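Local coordinates for proteasome assembly chaperone family protein (Thermoplasma acidophilum, PDB 3GAA) that is of unknown function but belongs to the PAC2 family and may therefore act as a chaperone in proteasome assembly, at residues Gly35-Gly40 / Thr187-Asp192; Phe140-Lys145 / Gly182-Thr187. All blocks are in the same frame, centred on the assembly; numbering follows the deposited sequence.

Interaction 1 of 2, residues Gly35-Gly40 / Thr187-Asp192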
loop_
_atom_site.group_PDB
_atom_site.type_symbol
_atom_site.label_atom_id
_atom_site.label_comp_id
_atom_site.label_asym_id
_atom_site.label_seq_id
_atom_site.Cartn_x
_atom_site.Cartn_y
_atom_site.Cartn_z
ATOM N N GLY A 35 -4.557 33.193 18.954
ATOM C CA GLY A 35 -5.844 32.942 19.637
ATOM C C GLY A 35 -6.696 34.193 19.839
ATOM O O GLY A 35 -6.751 35.070 18.953
ATOM N N SER A 36 -7.374 34.299 20.991
ATOM C CA SER A 36 -8.183 35.526 21.279
ATOM C C SER A 36 -7.249 36.692 21.462
ATOM O O SER A 36 -7.070 37.500 20.543
ATOM C CB SER A 36 -9.112 35.397 22.496
ATOM O OG SER A 36 -8.759 34.317 23.345
ATOM N N THR A 37 -6.567 36.730 22.592
ATOM C CA THR A 37 -5.522 37.738 22.794
ATOM C C THR A 37 -4.413 37.517 21.777
ATOM O O THR A 37 -4.318 36.460 21.200
ATOM C CB THR A 37 -4.969 37.675 24.225
ATOM O OG1 THR A 37 -3.932 36.688 24.320
ATOM C CG2 THR A 37 -6.110 37.317 25.231
ATOM N N PRO A 38 -3.591 38.536 21.535
ATOM C CA PRO A 38 -2.351 38.404 20.751
ATOM C C PRO A 38 -1.124 38.006 21.587
ATOM O O PRO A 38 -0.024 37.921 21.018
ATOM C CB PRO A 38 -2.126 39.823 20.216
ATOM C CG PRO A 38 -2.712 40.712 21.243
ATOM C CD PRO A 38 -3.792 39.928 21.977
ATOM N N THR A 39 -1.288 37.752 22.903
ATOM C CA THR A 39 -0.133 37.680 23.747
ATOM C C THR A 39 0.739 36.431 23.538
ATOM O O THR A 39 1.938 36.531 23.702
ATOM C CB THR A 39 -0.380 38.048 25.255
ATOM O OG1 THR A 39 -0.274 36.904 26.071
ATOM C CG2 THR A 39 -1.677 38.742 25.526
ATOM N N GLY A 40 0.205 35.284 23.138
ATOM C CA GLY A 40 1.070 34.145 22.773
ATOM C C GLY A 40 2.075 34.409 21.636
ATOM O O GLY A 40 3.272 34.145 21.783
ATOM N N THR A 187 -2.270 34.796 31.021
ATOM C CA THR A 187 -2.192 36.071 31.695
ATOM C C THR A 187 -3.322 36.976 31.197
ATOM O O THR A 187 -3.604 36.976 30.054
ATOM C CB THR A 187 -0.798 36.671 31.505
ATOM O OG1 THR A 187 -0.563 37.604 32.555
ATOM C CG2 THR A 187 -0.664 37.374 30.156
ATOM N N PRO A 188 -3.997 37.708 32.080
ATOM C CA PRO A 188 -5.030 38.596 31.579
ATOM C C PRO A 188 -4.427 39.660 30.686
ATOM O O PRO A 188 -3.385 40.219 30.999
ATOM C CB PRO A 188 -5.593 39.249 32.841
ATOM C CG PRO A 188 -4.933 38.611 34.003
ATOM C CD PRO A 188 -3.723 37.926 33.515
ATOM N N THR A 189 -5.084 39.957 29.586
ATOM C CA THR A 189 -4.565 40.956 28.679
ATOM C C THR A 189 -5.689 41.855 28.090
ATOM O O THR A 189 -6.777 41.383 27.755
ATOM C CB THR A 189 -3.575 40.281 27.614
ATOM O OG1 THR A 189 -3.635 40.949 26.345
ATOM C CG2 THR A 189 -3.827 38.826 27.449
ATOM N N SER A 190 -5.434 43.154 28.005
ATOM C CA SER A 190 -6.438 44.127 27.573
ATOM C C SER A 190 -6.872 43.960 26.117
ATOM O O SER A 190 -6.051 43.931 25.206
ATOM C CB SER A 190 -5.838 45.535 27.724
ATOM O OG SER A 190 -6.664 46.520 27.119
ATOM N N VAL A 191 -8.160 43.919 25.859
ATOM C CA VAL A 191 -8.590 43.756 24.460
ATOM C C VAL A 191 -8.463 45.036 23.613
ATOM O O VAL A 191 -7.972 44.986 22.500
ATOM C CB VAL A 191 -10.017 43.139 24.331
ATOM C CG1 VAL A 191 -9.929 41.639 24.413
ATOM C CG2 VAL A 191 -10.961 43.687 25.395
ATOM N N ASP A 192 -8.899 46.183 24.096
ATOM C CA ASP A 192 -8.850 47.377 23.222
ATOM C C ASP A 192 -7.412 47.885 23.010
ATOM O O ASP A 192 -6.943 47.911 21.882
ATOM C CB ASP A 192 -9.768 48.525 23.731
ATOM C CG ASP A 192 -11.292 48.240 23.494
ATOM O OD1 ASP A 192 -12.046 49.208 23.163
ATOM O OD2 ASP A 192 -11.727 47.054 23.635
#
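The pyrrolidine of Pro38 is the one ring that takes part in this contact, and it does so marginally: its CD atom approaches Thr189 OG1 to 4.5 Å, while the ring also packs on Asp227, Ile230 and Glu234 of helix 219-243. The rest of the contact is between hydroxyl-bearing side chains and their methyls. The arrangement is a helix start set against the end of a strand: the turn leading into helix 39-51 of this α/β fold sits beside the last residues of strand 181-190, and Thr37 provides a side-chain capping bond. Thr39 N donates to Thr37 OG1 over 3.2 Å, with an angle of 161° at the hydrogen. Rotation about the first side-chain bond of Thr37 (chi1 85°) puts OG1 between the backbone N and the carbonyl carbon, where it can turn back to the helix start, and sends CG2 to the position anti to the carbonyl carbon. That methyl meets Thr189 CG2 at 3.5 Å, the two side chains lying across each other at a slant. Thr37 CB is almost as close, 3.6 Å from Thr189 CG2. The side chains of Thr39 and Thr189 appear to meet end against end, but the modelled methyl-methyl distance is too short for carbons, and the detail is doubtful. Both residues rest on Ala198 of helix 196-210, and the backbone of Thr189 bonds to Ser128 and Ala130 of strand 121-130. No hydrogen bond joins the two segments, whose shared buried surface is 173 Å². At the far end, Thr39 OG1 stands 4.1 Å from Thr187 CG2.

Interaction 2 of 2, residues Phe140-Lys145 / Gly182-Thr187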
loop_
_atom_site.group_PDB
_atom_site.type_symbol
_atom_site.label_atom_id
_atom_site.label_comp_id
_atom_site.label_asym_id
_atom_site.label_seq_id
_atom_site.Cartn_x
_atom_site.Cartn_y
_atom_site.Cartn_z
ATOM N N PHE A 140 -1.584 32.703 35.534
ATOM C CA PHE A 140 -2.163 31.413 35.833
ATOM C C PHE A 140 -1.475 30.377 35.062
ATOM O O PHE A 140 -0.779 30.678 34.102
ATOM C CB PHE A 140 -3.645 31.381 35.541
ATOM C CG PHE A 140 -4.370 32.430 36.237
ATOM C CD1 PHE A 140 -4.738 32.258 37.570
ATOM C CD2 PHE A 140 -4.579 33.637 35.630
ATOM C CE1 PHE A 140 -5.399 33.304 38.284
ATOM C CE2 PHE A 140 -5.251 34.679 36.309
ATOM C CZ PHE A 140 -5.665 34.517 37.638
ATOM N N ALA A 141 -1.671 29.158 35.533
ATOM C CA ALA A 141 -1.108 27.960 34.955
ATOM C C ALA A 141 -2.146 26.843 34.828
ATOM O O ALA A 141 -2.942 26.578 35.760
ATOM C CB ALA A 141 0.007 27.474 35.806
ATOM N N VAL A 142 -2.116 26.141 33.695
ATOM C CA VAL A 142 -2.627 24.791 33.694
ATOM C C VAL A 142 -1.430 23.861 33.582
ATOM O O VAL A 142 -0.662 23.969 32.656
ATOM C CB VAL A 142 -3.729 24.555 32.664
ATOM C CG1 VAL A 142 -4.134 25.851 31.929
ATOM C CG2 VAL A 142 -3.359 23.407 31.768
ATOM N N ALA A 143 -1.238 23.022 34.608
ATOM C CA ALA A 143 -0.201 21.992 34.638
ATOM C C ALA A 143 -0.709 20.823 35.485
ATOM O O ALA A 143 -1.797 20.869 36.004
ATOM C CB ALA A 143 1.096 22.540 35.206
ATOM N N GLU A 144 0.082 19.767 35.615
ATOM C CA GLU A 144 -0.240 18.673 36.524
ATOM C C GLU A 144 0.116 18.999 37.955
ATOM O O GLU A 144 0.981 19.835 38.204
ATOM C CB GLU A 144 0.498 17.430 36.104
ATOM C CG GLU A 144 0.011 16.939 34.744
ATOM C CD GLU A 144 0.806 15.743 34.233
ATOM O OE1 GLU A 144 1.966 15.940 33.731
ATOM O OE2 GLU A 144 0.272 14.612 34.331
ATOM N N LYS A 145 -0.549 18.311 38.891
ATOM C CA LYS A 145 -0.512 18.647 40.314
ATOM C C LYS A 145 0.898 18.894 40.810
ATOM O O LYS A 145 1.200 19.924 41.393
ATOM C CB LYS A 145 -1.173 17.557 41.161
ATOM C CG LYS A 145 -2.635 17.850 41.544
ATOM C CD LYS A 145 -3.049 17.139 42.898
ATOM C CE LYS A 145 -4.467 17.595 43.448
ATOM N NZ LYS A 145 -5.662 16.757 43.001
ATOM N N GLY A 182 3.632 18.914 29.766
ATOM C CA GLY A 182 3.041 20.041 29.056
ATOM C C GLY A 182 2.356 20.970 30.059
ATOM O O GLY A 182 1.619 20.479 30.905
ATOM N N LEU A 183 2.665 22.269 30.049
ATOM C CA LEU A 183 1.851 23.208 30.776
ATOM C C LEU A 183 1.548 24.355 29.937
ATOM O O LEU A 183 2.069 24.471 28.861
ATOM C CB LEU A 183 2.432 23.677 32.103
ATOM C CG LEU A 183 3.820 24.224 32.205
ATOM C CD1 LEU A 183 4.803 23.042 32.042
ATOM C CD2 LEU A 183 3.974 25.289 31.173
ATOM N N SER A 184 0.640 25.172 30.428
ATOM C CA SER A 184 0.311 26.414 29.810
ATOM C C SER A 184 0.373 27.563 30.846
ATOM O O SER A 184 0.041 27.353 31.994
ATOM C CB SER A 184 -1.066 26.303 29.178
ATOM O OG SER A 184 -1.580 27.610 29.029
ATOM N N PHE A 185 0.846 28.749 30.452
ATOM C CA PHE A 185 0.676 29.931 31.283
ATOM C C PHE A 185 -0.330 30.868 30.591
ATOM O O PHE A 185 -0.292 31.054 29.360
ATOM C CB PHE A 185 2.004 30.651 31.460
ATOM C CG PHE A 185 3.032 29.891 32.262
ATOM C CD1 PHE A 185 2.778 29.502 33.558
ATOM C CD2 PHE A 185 4.251 29.628 31.745
ATOM C CE1 PHE A 185 3.688 28.860 34.291
ATOM C CE2 PHE A 185 5.197 28.954 32.497
ATOM C CZ PHE A 185 4.899 28.565 33.758
ATOM N N ILE A 186 -1.249 31.420 31.379
ATOM C CA ILE A 186 -2.203 32.393 30.894
ATOM C C ILE A 186 -2.155 33.682 31.722
ATOM O O ILE A 186 -2.002 33.693 32.960
ATOM C CB ILE A 186 -3.641 31.867 30.897
ATOM C CG1 ILE A 186 -3.730 30.483 30.225
ATOM C CG2 ILE A 186 -4.507 32.821 30.127
ATOM C CD1 ILE A 186 -3.599 29.285 31.208
ATOM N N THR A 187 -2.270 34.796 31.021
ATOM C CA THR A 187 -2.192 36.071 31.695
ATOM C C THR A 187 -3.322 36.976 31.197
ATOM O O THR A 187 -3.604 36.976 30.054
ATOM C CB THR A 187 -0.798 36.671 31.505
ATOM O OG1 THR A 187 -0.563 37.604 32.555
ATOM C CG2 THR A 187 -0.664 37.374 30.156
#
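Val142 and Ile186 slant across one another on one face of an antiparallel strand pair, Val142 CG1 reaching Ile186 CD1 at 3.5 Å. Strands 140-142 and 181-190 are neighbours in the mixed sheet of this α/β fold, and their local axes run at 154°. The register pairs Phe140 with Ile186, Ala141 with Phe185 and Val142 with Ser184, so the Val142-Ile186 contact is diagonal rather than between paired residues. CG1 of Ile186 stands anti to the carbonyl carbon (chi1 -49°), and from it CD1 reaches Val142 CG1. Val142 CG1 also lies 4.1 Å from Ser184 CB, its direct partner, and Val142 packs on Leu75 of a second subunit.

The opposite face carries Ala141 and Phe185. Ala141 CB comes to 4.1 Å from Phe185 CD1, approaching the ring obliquely. Leu183 CD2, from the same strand as the ring, sits 4.1 Å above one face of the Phe185 ring, offset toward its rim, and Phe140 O lies at the ring's edge, near its plane. The ring also meets that of Phe151, their planes at about 45°. Past the paired residues, Ala143 CB and Leu183 CB touch at 3.6 Å.

Four backbone hydrogen bonds hold this register, a reciprocal pair between Phe140 and Ile186 and another between Val142 and Ser184; Phe140 N lies 2.8 Å from Ile186 O, in the carbonyl plane. In the non-hydrogen-bonded pair Ala141-Phe185 each CA makes a CA-H...O contact with the other strand: Phe185 CA lies 3.3 Å from Phe140 O, and Ala141 CA approaches Ser184 O to 3.2 Å.

Both interactions use strand 181-190 and share Thr187, yet their centres are 16 Å apart and the chemistry changes along the strand. Interaction 2 is strand-to-strand: paired backbones supply four hydrogen bonds and apolar side chains add contacts on both faces, burying 383 Å². Interaction 1 joins the strand's end to the start of helix 39-51 mainly through threonine side chains, with Pro38 at the margin, less than half that area and no hydrogen bond across. Each is largely buried. Helix 196-210 lies along both, while helix 219-243 touches interaction 1 through Pro38. Another subunit packs beside interaction 2, whereas no other chain of the assembly touches the segments of interaction 1.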